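Local coordinates for NOL1/NOP2/sun family protein (Enterococcus faecium, PDB 3M4X) that probably methylates a cytosine of ribosomal RNA, with S-adenosylmethionine as methyl donor, at residues S25-A30 with W286-Q291; V255-I260 with E280-I285; E259-Q264 with V297-F302. All blocks are in the same frame, centred on the assembly; numbering follows the deposited sequence.

How the contacts relate
Helix 24-33, near the N terminus, is met in contact 1 by loop 286-291, more than 250 residues later, closing the widest of the three loops and joining the N-terminal domain to the methyltransferase domain. Contact 2 lies wholly within that loop: strand 255-258 and the residues after it meet 280-285 across a short excursion of the chain. Contact 3 starts from an overlapping stretch, sharing E259 and I260, and closes a longer loop of about 32 residues on strand 295-302, so crossing contact 1. Contacts 2 and 3, with centres about 5 Å apart, gather strands 255-258 and 283-285 round 295-302; contact 1 touches contact 2 where I285 leads into the loop.

Contact 1. Residues S25-A30 with W286-Q291; sequences SDFFSA and WPHKDQ
The F27 ring takes the edge of the W286 indole over one of its faces, CE1 of F27 lying 3.8 Å from CE3 of W286. This is a T-shaped (edge-to-face) pair: the phenyl and the six-membered ring of the indole stand at 90°, and their centroids are 5.4 Å apart. F27 reaches there because its CG lies anti to the backbone N (chi1 176°), carrying the ring off the helix and alongside the loop. P287 CD meets the rim of the same phenyl ring in its plane.

Nearer the backbone, F27 CB makes a CH-pi contact over one face of H288, 4.1 Å from the imidazole centroid, while K289 CB covers the opposite face. With its two faces held between these methylenes, the imidazole sends NE2 into a hydrogen bond with E23, just before the helical segment. H288 CB also packs 3.3 Å from the carbonyl O of D26, and the methyl of A30, one turn on, fits against H288 CB at 3.6 Å and against P287.

The loop is tied to itself by a nearly straight bond (170°) from W286 N to D290 OD2, while W286 O accepts from both K289 N and D290 N. F237 extends the group, its ring edge-to-face with F27 and nearly parallel to W286. F27, W286 and H288 thus form an aromatic cluster at the junction of the RsmF N-terminal domain, through helix 24-33, with the Rossmann-like methyltransferase domain.

Contact 2. Residues V255-I260 with E280-I285; sequences VTIEEI and EKTIRI
I257 sets CG2 against the K281 side chain, 3.9 Å from its CB, and nearly as close to T282 CG2. It belongs to strand 255-258 of a Rossmann-like methyltransferase sheet, in which this strand and 283-285 both pair antiparallel with strand 295-302: 255-258 bonds through T256 and E258 to T301 and K299, 283-285 through I283 to V297. The two strands therefore follow one another along that partner, and their meeting ends are joined by side chains and water. The placing of I257 follows from its first torsion (-52°), which leaves CG2 opposite the backbone N and facing K281; the side chain also packs on I246 and V250 of helix 243-252.

The E258 side chain leaves the backbone pointing away from 280-285, and its OE1 bonds to T301 OG1. Its carbonyl O does face K281: a water lies 2.7 Å from E258 O and longer, 3.2 Å, from K281 O, a bridge that competing acceptors leave uncertain.

At E259 the contact is made by aliphatic carbons, CG lying 4.2 Å from CD of the extended K281 chain. The charged ends stay apart, E259 OE2 and K281 NZ being 5.8 Å from each other, so any attraction between them is probably long-range.

I260 closes the contact. A second water accepts from I260 N and donates to K281 O at 2.7 Å, so it satisfies a backbone donor and an acceptor that do not meet directly. Beyond it the branches of I260 converge on a single methyl of strand 283-285: I283 CD1 lies 3.7 Å from I260 CG2 and 3.9 Å from I260 CD1.

Contact 3. Residues E259-Q264 with V297-F302; sequences EIPLTQ and VAKLTF
K299 starts extended, with chi1 at 180° placing CG opposite the backbone N, and then bends at chi3 (66°), which folds the end of the chain over the backbone of the loop at E259. There CE comes within 3.0 Å of E259 O, a short approach for a methylene, and K299 NZ lies 3.2 Å from the same oxygen. P261 lies beside E259 O on the same flank of the ammonium group, its CD 4.2 Å from K299 NZ and its ring crossing the lysine at about a right angle.

The stem of K299 supports the apolar half. I260 lays CG1 on K299 CB at 3.8 Å and brings CD1 to the strand backbone, 3.8 Å from K299 N. Strand 295-302 runs antiparallel to 228-234 on one edge and to 255-258 and 283-285 on the other, in the Rossmann-like methyltransferase sheet, and I260 lies in the loop that follows 255-258. Two residues earlier in the strand than K299, V297 CG1 is touched more loosely by I260 CD1, at 4.3 Å. Helix 95-101 packs on this patch, A100 meeting I260 while I96 and V97 meet V297.

Contact 1. Residues S25-A30 with W286-Q291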
loop_
_atom_site.group_PDB
_atom_site.type_symbol
_atom_site.label_atom_id
_atom_site.label_comp_id
_atom_site.label_asym_id
_atom_site.label_seq_id
_atom_site.Cartn_x
_atom_site.Cartn_y
_atom_site.Cartn_z
ATOM N N SER A 25 -1.578 -18.995 -28.932
ATOM C CA SER A 25 -1.241 -17.982 -29.939
ATOM C C SER A 25 -1.654 -16.569 -29.568
ATOM O O SER A 25 -0.866 -15.628 -29.700
ATOM C CB SER A 25 -1.842 -18.343 -31.302
ATOM O OG SER A 25 -1.257 -19.529 -31.796
ATOM N N ASP A 26 -2.896 -16.409 -29.134
ATOM C CA ASP A 26 -3.370 -15.097 -28.694
ATOM C C ASP A 26 -2.544 -14.614 -27.504
ATOM O O ASP A 26 -2.231 -13.435 -27.392
ATOM C CB ASP A 26 -4.859 -15.161 -28.351
ATOM C CG ASP A 26 -5.666 -15.847 -29.439
ATOM O OD1 ASP A 26 -6.232 -15.142 -30.301
ATOM O OD2 ASP A 26 -5.709 -17.101 -29.449
ATOM N N PHE A 27 -2.161 -15.553 -26.650
ATOM C CA PHE A 27 -1.397 -15.267 -25.443
ATOM C C PHE A 27 -0.020 -14.706 -25.761
ATOM O O PHE A 27 0.369 -13.667 -25.219
ATOM C CB PHE A 27 -1.293 -16.540 -24.590
ATOM C CG PHE A 27 -0.445 -16.397 -23.360
ATOM C CD1 PHE A 27 -0.725 -15.421 -22.409
ATOM C CD2 PHE A 27 0.609 -17.277 -23.126
ATOM C CE1 PHE A 27 0.047 -15.304 -21.267
ATOM C CE2 PHE A 27 1.387 -17.174 -21.981
ATOM C CZ PHE A 27 1.106 -16.180 -21.050
ATOM N N PHE A 28 0.713 -15.387 -26.638
ATOM C CA PHE A 28 2.048 -14.940 -27.036
ATOM C C PHE A 28 1.943 -13.643 -27.804
ATOM O O PHE A 28 2.797 -12.765 -27.682
ATOM C CB PHE A 28 2.746 -15.969 -27.931
ATOM C CG PHE A 28 2.938 -17.317 -27.290
ATOM C CD1 PHE A 28 2.743 -18.480 -28.023
ATOM C CD2 PHE A 28 3.319 -17.423 -25.959
ATOM C CE1 PHE A 28 2.921 -19.743 -27.433
ATOM C CE2 PHE A 28 3.500 -18.680 -25.361
ATOM C CZ PHE A 28 3.299 -19.844 -26.102
ATOM N N SER A 29 0.894 -13.543 -28.612
ATOM C CA SER A 29 0.654 -12.368 -29.448
ATOM C C SER A 29 0.351 -11.150 -28.561
ATOM O O SER A 29 0.732 -10.018 -28.881
ATOM C CB SER A 29 -0.484 -12.671 -30.428
ATOM O OG SER A 29 -0.950 -11.525 -31.096
ATOM N N ALA A 30 -0.304 -11.387 -27.423
ATOM C CA ALA A 30 -0.541 -10.317 -26.469
ATOM C C ALA A 30 0.783 -9.938 -25.844
ATOM O O ALA A 30 1.089 -8.767 -25.687
ATOM C CB ALA A 30 -1.524 -10.750 -25.401
ATOM N N TRP A 286 -5.603 -12.736 -17.765
ATOM C CA TRP A 286 -4.782 -13.062 -18.929
ATOM C C TRP A 286 -4.709 -11.833 -19.838
ATOM O O TRP A 286 -5.731 -11.198 -20.105
ATOM C CB TRP A 286 -5.395 -14.220 -19.716
ATOM C CG TRP A 286 -5.430 -15.589 -19.035
ATOM C CD1 TRP A 286 -6.515 -16.193 -18.458
ATOM C CD2 TRP A 286 -4.348 -16.533 -18.934
ATOM N NE1 TRP A 286 -6.169 -17.438 -17.981
ATOM C CE2 TRP A 286 -4.849 -17.673 -18.266
ATOM C CE3 TRP A 286 -3.009 -16.524 -19.339
ATOM C CZ2 TRP A 286 -4.051 -18.787 -17.986
ATOM C CZ3 TRP A 286 -2.220 -17.630 -19.058
ATOM C CH2 TRP A 286 -2.744 -18.749 -18.391
ATOM N N PRO A 287 -3.504 -11.494 -20.317
ATOM C CA PRO A 287 -3.293 -10.273 -21.113
ATOM C C PRO A 287 -4.024 -10.313 -22.462
ATOM O O PRO A 287 -4.393 -9.279 -23.007
ATOM C CB PRO A 287 -1.775 -10.252 -21.347
ATOM C CG PRO A 287 -1.197 -11.318 -20.457
ATOM C CD PRO A 287 -2.280 -12.299 -20.181
ATOM N N HIS A 288 -4.223 -11.503 -23.006
ATOM C CA HIS A 288 -4.884 -11.618 -24.296
ATOM C C HIS A 288 -6.407 -11.602 -24.175
ATOM O O HIS A 288 -7.114 -11.556 -25.180
ATOM C CB HIS A 288 -4.419 -12.885 -25.015
ATOM C CG HIS A 288 -4.782 -14.155 -24.307
ATOM N ND1 HIS A 288 -4.169 -14.561 -23.138
ATOM C CD2 HIS A 288 -5.685 -15.116 -24.612
ATOM C CE1 HIS A 288 -4.685 -15.715 -22.754
ATOM N NE2 HIS A 288 -5.605 -16.074 -23.630
ATOM N N LYS A 289 -6.896 -11.609 -22.939
ATOM C CA LYS A 289 -8.295 -11.899 -22.644
ATOM C C LYS A 289 -8.919 -10.785 -21.820
ATOM O O LYS A 289 -10.015 -10.312 -22.112
ATOM C CB LYS A 289 -8.386 -13.194 -21.826
ATOM C CG LYS A 289 -9.167 -14.323 -22.468
ATOM C CD LYS A 289 -9.420 -15.409 -21.435
ATOM C CE LYS A 289 -10.294 -16.547 -21.953
ATOM N NZ LYS A 289 -10.692 -17.454 -20.833
ATOM N N ASP A 290 -8.208 -10.396 -20.765
ATOM C CA ASP A 290 -8.703 -9.446 -19.783
ATOM C C ASP A 290 -7.904 -8.165 -19.870
ATOM O O ASP A 290 -7.008 -8.039 -20.695
ATOM C CB ASP A 290 -8.551 -10.019 -18.377
ATOM C CG ASP A 290 -9.190 -11.375 -18.231
ATOM O OD1 ASP A 290 -10.398 -11.492 -18.515
ATOM O OD2 ASP A 290 -8.482 -12.325 -17.840
ATOM N N GLN A 291 -8.228 -7.215 -19.002
ATOM C CA GLN A 291 -7.465 -5.981 -18.924
ATOM C C GLN A 291 -6.264 -6.171 -18.007
ATOM O O GLN A 291 -6.345 -6.895 -17.019
ATOM C CB GLN A 291 -8.357 -4.844 -18.433
ATOM C CG GLN A 291 -9.321 -4.384 -19.494
ATOM C CD GLN A 291 -8.618 -4.214 -20.826
ATOM O OE1 GLN A 291 -7.514 -3.664 -20.888
ATOM N NE2 GLN A 291 -9.244 -4.700 -21.901
#

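Contact 2. Residues V255-I260 with E280-I285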
loop_
_atom_site.group_PDB
_atom_site.type_symbol
_atom_site.label_atom_id
_atom_site.label_comp_id
_atom_site.label_asym_id
_atom_site.label_seq_id
_atom_site.Cartn_x
_atom_site.Cartn_y
_atom_site.Cartn_z
ATOM N N VAL A 255 -8.394 -24.533 5.727
ATOM C CA VAL A 255 -8.800 -23.327 5.003
ATOM C C VAL A 255 -9.827 -23.631 3.905
ATOM O O VAL A 255 -9.793 -24.688 3.284
ATOM C CB VAL A 255 -7.595 -22.630 4.342
ATOM C CG1 VAL A 255 -6.609 -22.149 5.396
ATOM C CG2 VAL A 255 -6.915 -23.585 3.323
ATOM N N THR A 256 -10.733 -22.689 3.663
ATOM C CA THR A 256 -11.729 -22.840 2.619
ATOM C C THR A 256 -11.494 -21.790 1.541
ATOM O O THR A 256 -11.163 -20.645 1.843
ATOM C CB THR A 256 -13.156 -22.705 3.167
ATOM O OG1 THR A 256 -13.236 -21.540 3.988
ATOM C CG2 THR A 256 -13.531 -23.920 4.009
ATOM N N ILE A 257 -11.640 -22.193 0.282
ATOM C CA ILE A 257 -11.571 -21.253 -0.828
ATOM C C ILE A 257 -12.857 -20.436 -0.863
ATOM O O ILE A 257 -13.956 -20.976 -0.770
ATOM C CB ILE A 257 -11.404 -21.954 -2.205
ATOM C CG1 ILE A 257 -10.234 -22.943 -2.196
ATOM C CG2 ILE A 257 -11.234 -20.904 -3.309
ATOM C CD1 ILE A 257 -9.959 -23.605 -3.573
ATOM N N GLU A 258 -12.719 -19.132 -1.021
ATOM C CA GLU A 258 -13.856 -18.243 -0.928
ATOM C C GLU A 258 -14.097 -17.463 -2.227
ATOM O O GLU A 258 -13.183 -17.256 -3.044
ATOM C CB GLU A 258 -13.635 -17.280 0.244
ATOM C CG GLU A 258 -14.835 -17.110 1.151
ATOM C CD GLU A 258 -15.049 -18.280 2.085
ATOM O OE1 GLU A 258 -14.062 -18.927 2.484
ATOM O OE2 GLU A 258 -16.218 -18.546 2.431
ATOM N N GLU A 259 -15.333 -17.018 -2.412
ATOM C CA GLU A 259 -15.676 -16.220 -3.577
ATOM C C GLU A 259 -15.141 -14.806 -3.448
ATOM O O GLU A 259 -15.035 -14.268 -2.349
ATOM C CB GLU A 259 -17.182 -16.198 -3.778
ATOM C CG GLU A 259 -17.748 -17.590 -3.963
ATOM C CD GLU A 259 -19.109 -17.588 -4.627
ATOM O OE1 GLU A 259 -19.874 -16.615 -4.428
ATOM O OE2 GLU A 259 -19.414 -18.566 -5.349
ATOM N N ILE A 260 -14.780 -14.221 -4.583
ATOM C CA ILE A 260 -14.330 -12.844 -4.645
ATOM C C ILE A 260 -15.317 -12.067 -5.507
ATOM O O ILE A 260 -15.203 -12.064 -6.730
ATOM C CB ILE A 260 -12.934 -12.760 -5.270
ATOM C CG1 ILE A 260 -11.926 -13.540 -4.411
ATOM C CG2 ILE A 260 -12.520 -11.285 -5.460
ATOM C CD1 ILE A 260 -10.546 -13.734 -5.043
ATOM N N GLU A 280 -12.126 -22.776 -9.320
ATOM C CA GLU A 280 -12.779 -21.850 -10.228
ATOM C C GLU A 280 -13.120 -20.531 -9.537
ATOM O O GLU A 280 -13.386 -19.527 -10.200
ATOM C CB GLU A 280 -14.048 -22.488 -10.805
ATOM C CG GLU A 280 -15.139 -22.748 -9.769
ATOM C CD GLU A 280 -14.962 -24.061 -8.995
ATOM O OE1 GLU A 280 -13.972 -24.798 -9.225
ATOM O OE2 GLU A 280 -15.838 -24.359 -8.159
ATOM N N LYS A 281 -13.118 -20.546 -8.206
ATOM C CA LYS A 281 -13.399 -19.354 -7.404
ATOM C C LYS A 281 -12.191 -18.447 -7.307
ATOM O O LYS A 281 -12.295 -17.324 -6.829
ATOM C CB LYS A 281 -13.819 -19.738 -5.985
ATOM C CG LYS A 281 -15.133 -20.481 -5.883
ATOM C CD LYS A 281 -15.347 -20.956 -4.446
ATOM C CE LYS A 281 -16.333 -22.110 -4.393
ATOM N NZ LYS A 281 -16.259 -22.824 -3.091
ATOM N N THR A 282 -11.032 -18.948 -7.717
ATOM C CA THR A 282 -9.851 -18.105 -7.809
ATOM C C THR A 282 -9.854 -17.363 -9.156
ATOM O O THR A 282 -10.562 -17.749 -10.090
ATOM C CB THR A 282 -8.554 -18.911 -7.587
ATOM O OG1 THR A 282 -8.302 -19.763 -8.711
ATOM C CG2 THR A 282 -8.675 -19.774 -6.306
ATOM N N ILE A 283 -9.078 -16.289 -9.240
ATOM C CA ILE A 283 -9.170 -15.350 -10.355
ATOM C C ILE A 283 -7.893 -15.312 -11.159
ATOM O O ILE A 283 -6.807 -15.167 -10.604
ATOM C CB ILE A 283 -9.383 -13.915 -9.859
ATOM C CG1 ILE A 283 -10.776 -13.731 -9.259
ATOM C CG2 ILE A 283 -9.127 -12.912 -10.979
ATOM C CD1 ILE A 283 -10.968 -12.333 -8.664
ATOM N N ARG A 284 -8.033 -15.426 -12.471
ATOM C CA ARG A 284 -6.905 -15.237 -13.364
ATOM C C ARG A 284 -7.121 -14.025 -14.248
ATOM O O ARG A 284 -8.229 -13.750 -14.698
ATOM C CB ARG A 284 -6.646 -16.483 -14.220
ATOM C CG ARG A 284 -5.722 -17.494 -13.549
ATOM C CD ARG A 284 -5.567 -18.752 -14.398
ATOM N NE ARG A 284 -4.591 -19.684 -13.840
ATOM C CZ ARG A 284 -3.278 -19.636 -14.067
ATOM N NH1 ARG A 284 -2.757 -18.696 -14.851
ATOM N NH2 ARG A 284 -2.481 -20.533 -13.503
ATOM N N ILE A 285 -6.045 -13.299 -14.492
ATOM C CA ILE A 285 -6.084 -12.215 -15.451
ATOM C C ILE A 285 -5.084 -12.532 -16.559
ATOM O O ILE A 285 -3.881 -12.636 -16.313
ATOM C CB ILE A 285 -5.803 -10.854 -14.769
ATOM C CG1 ILE A 285 -6.941 -10.526 -13.800
ATOM C CG2 ILE A 285 -5.669 -9.747 -15.808
ATOM C CD1 ILE A 285 -6.722 -9.297 -12.992
HETATM O O HOH W 1 -10.667 -17.190 -4.128
HETATM O O HOH W 2 -14.571 -15.932 -7.089
#

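Contact 3. Residues E259-Q264 with V297-F302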
loop_
_atom_site.group_PDB
_atom_site.type_symbol
_atom_site.label_atom_id
_atom_site.label_comp_id
_atom_site.label_asym_id
_atom_site.label_seq_id
_atom_site.Cartn_x
_atom_site.Cartn_y
_atom_site.Cartn_z
ATOM N N GLU A 259 -15.333 -17.018 -2.412
ATOM C CA GLU A 259 -15.676 -16.220 -3.577
ATOM C C GLU A 259 -15.141 -14.806 -3.448
ATOM O O GLU A 259 -15.035 -14.268 -2.349
ATOM C CB GLU A 259 -17.182 -16.198 -3.778
ATOM C CG GLU A 259 -17.748 -17.590 -3.963
ATOM C CD GLU A 259 -19.109 -17.588 -4.627
ATOM O OE1 GLU A 259 -19.874 -16.615 -4.428
ATOM O OE2 GLU A 259 -19.414 -18.566 -5.349
ATOM N N ILE A 260 -14.780 -14.221 -4.583
ATOM C CA ILE A 260 -14.330 -12.844 -4.645
ATOM C C ILE A 260 -15.317 -12.067 -5.507
ATOM O O ILE A 260 -15.203 -12.064 -6.730
ATOM C CB ILE A 260 -12.934 -12.760 -5.270
ATOM C CG1 ILE A 260 -11.926 -13.540 -4.411
ATOM C CG2 ILE A 260 -12.520 -11.285 -5.460
ATOM C CD1 ILE A 260 -10.546 -13.734 -5.043
ATOM N N PRO A 261 -16.315 -11.434 -4.876
ATOM C CA PRO A 261 -17.333 -10.734 -5.666
ATOM C C PRO A 261 -16.710 -9.633 -6.520
ATOM O O PRO A 261 -15.899 -8.844 -6.032
ATOM C CB PRO A 261 -18.255 -10.126 -4.602
ATOM C CG PRO A 261 -17.956 -10.894 -3.331
ATOM C CD PRO A 261 -16.517 -11.271 -3.424
ATOM N N LEU A 262 -17.075 -9.595 -7.795
ATOM C CA LEU A 262 -16.615 -8.538 -8.692
ATOM C C LEU A 262 -17.683 -8.168 -9.707
ATOM O O LEU A 262 -18.511 -8.999 -10.085
ATOM C CB LEU A 262 -15.354 -8.963 -9.430
ATOM C CG LEU A 262 -14.042 -8.719 -8.705
ATOM C CD1 LEU A 262 -12.904 -9.091 -9.623
ATOM C CD2 LEU A 262 -13.948 -7.267 -8.298
ATOM N N THR A 263 -17.657 -6.912 -10.140
ATOM C CA THR A 263 -18.529 -6.452 -11.209
ATOM C C THR A 263 -17.892 -6.822 -12.535
ATOM O O THR A 263 -18.527 -7.412 -13.405
ATOM C CB THR A 263 -18.721 -4.932 -11.161
ATOM O OG1 THR A 263 -19.242 -4.559 -9.881
ATOM C CG2 THR A 263 -19.688 -4.472 -12.265
ATOM N N GLN A 264 -16.620 -6.472 -12.671
ATOM C CA GLN A 264 -15.851 -6.814 -13.856
ATOM C C GLN A 264 -15.666 -8.332 -13.971
ATOM O O GLN A 264 -15.141 -8.976 -13.059
ATOM C CB GLN A 264 -14.494 -6.107 -13.809
ATOM C CG GLN A 264 -13.629 -6.323 -15.040
ATOM C CD GLN A 264 -14.210 -5.688 -16.287
ATOM O OE1 GLN A 264 -15.074 -4.809 -16.211
ATOM N NE2 GLN A 264 -13.735 -6.129 -17.449
ATOM N N VAL A 297 -5.128 -14.305 -8.199
ATOM C CA VAL A 297 -5.546 -13.990 -6.838
ATOM C C VAL A 297 -6.495 -15.023 -6.260
ATOM O O VAL A 297 -7.356 -15.540 -6.960
ATOM C CB VAL A 297 -6.250 -12.617 -6.719
ATOM C CG1 VAL A 297 -6.502 -12.301 -5.247
ATOM C CG2 VAL A 297 -5.396 -11.552 -7.308
ATOM N N ALA A 298 -6.348 -15.294 -4.965
ATOM C CA ALA A 298 -7.234 -16.211 -4.264
ATOM C C ALA A 298 -7.560 -15.675 -2.867
ATOM O O ALA A 298 -6.709 -15.065 -2.204
ATOM C CB ALA A 298 -6.589 -17.602 -4.181
ATOM N N LYS A 299 -8.796 -15.873 -2.427
ATOM C CA LYS A 299 -9.178 -15.507 -1.059
ATOM C C LYS A 299 -9.602 -16.751 -0.281
ATOM O O LYS A 299 -10.423 -17.525 -0.753
ATOM C CB LYS A 299 -10.314 -14.482 -1.049
ATOM C CG LYS A 299 -10.746 -14.070 0.351
ATOM C CD LYS A 299 -11.692 -12.862 0.330
ATOM C CE LYS A 299 -13.009 -13.225 -0.325
ATOM N NZ LYS A 299 -14.066 -12.193 -0.150
ATOM N N LEU A 300 -9.046 -16.934 0.911
ATOM C CA LEU A 300 -9.362 -18.099 1.734
ATOM C C LEU A 300 -9.725 -17.694 3.147
ATOM O O LEU A 300 -9.287 -16.654 3.628
ATOM C CB LEU A 300 -8.165 -19.062 1.785
ATOM C CG LEU A 300 -7.733 -19.555 0.400
ATOM C CD1 LEU A 300 -6.475 -18.814 -0.070
ATOM C CD2 LEU A 300 -7.516 -21.070 0.415
ATOM N N THR A 301 -10.521 -18.531 3.806
ATOM C CA THR A 301 -10.813 -18.367 5.210
ATOM C C THR A 301 -10.094 -19.444 6.020
ATOM O O THR A 301 -10.122 -20.627 5.674
ATOM C CB THR A 301 -12.315 -18.470 5.478
ATOM O OG1 THR A 301 -13.008 -17.413 4.810
ATOM C CG2 THR A 301 -12.591 -18.367 6.959
ATOM N N PHE A 302 -9.444 -19.030 7.100
ATOM C CA PHE A 302 -8.774 -19.961 8.002
ATOM C C PHE A 302 -9.703 -20.332 9.163
ATOM O O PHE A 302 -10.284 -19.454 9.794
ATOM C CB PHE A 302 -7.492 -19.307 8.527
ATOM C CG PHE A 302 -6.806 -20.070 9.612
ATOM C CD1 PHE A 302 -6.138 -21.253 9.334
ATOM C CD2 PHE A 302 -6.814 -19.592 10.920
ATOM C CE1 PHE A 302 -5.480 -21.949 10.333
ATOM C CE2 PHE A 302 -6.177 -20.288 11.920
ATOM C CZ PHE A 302 -5.505 -21.470 11.625
#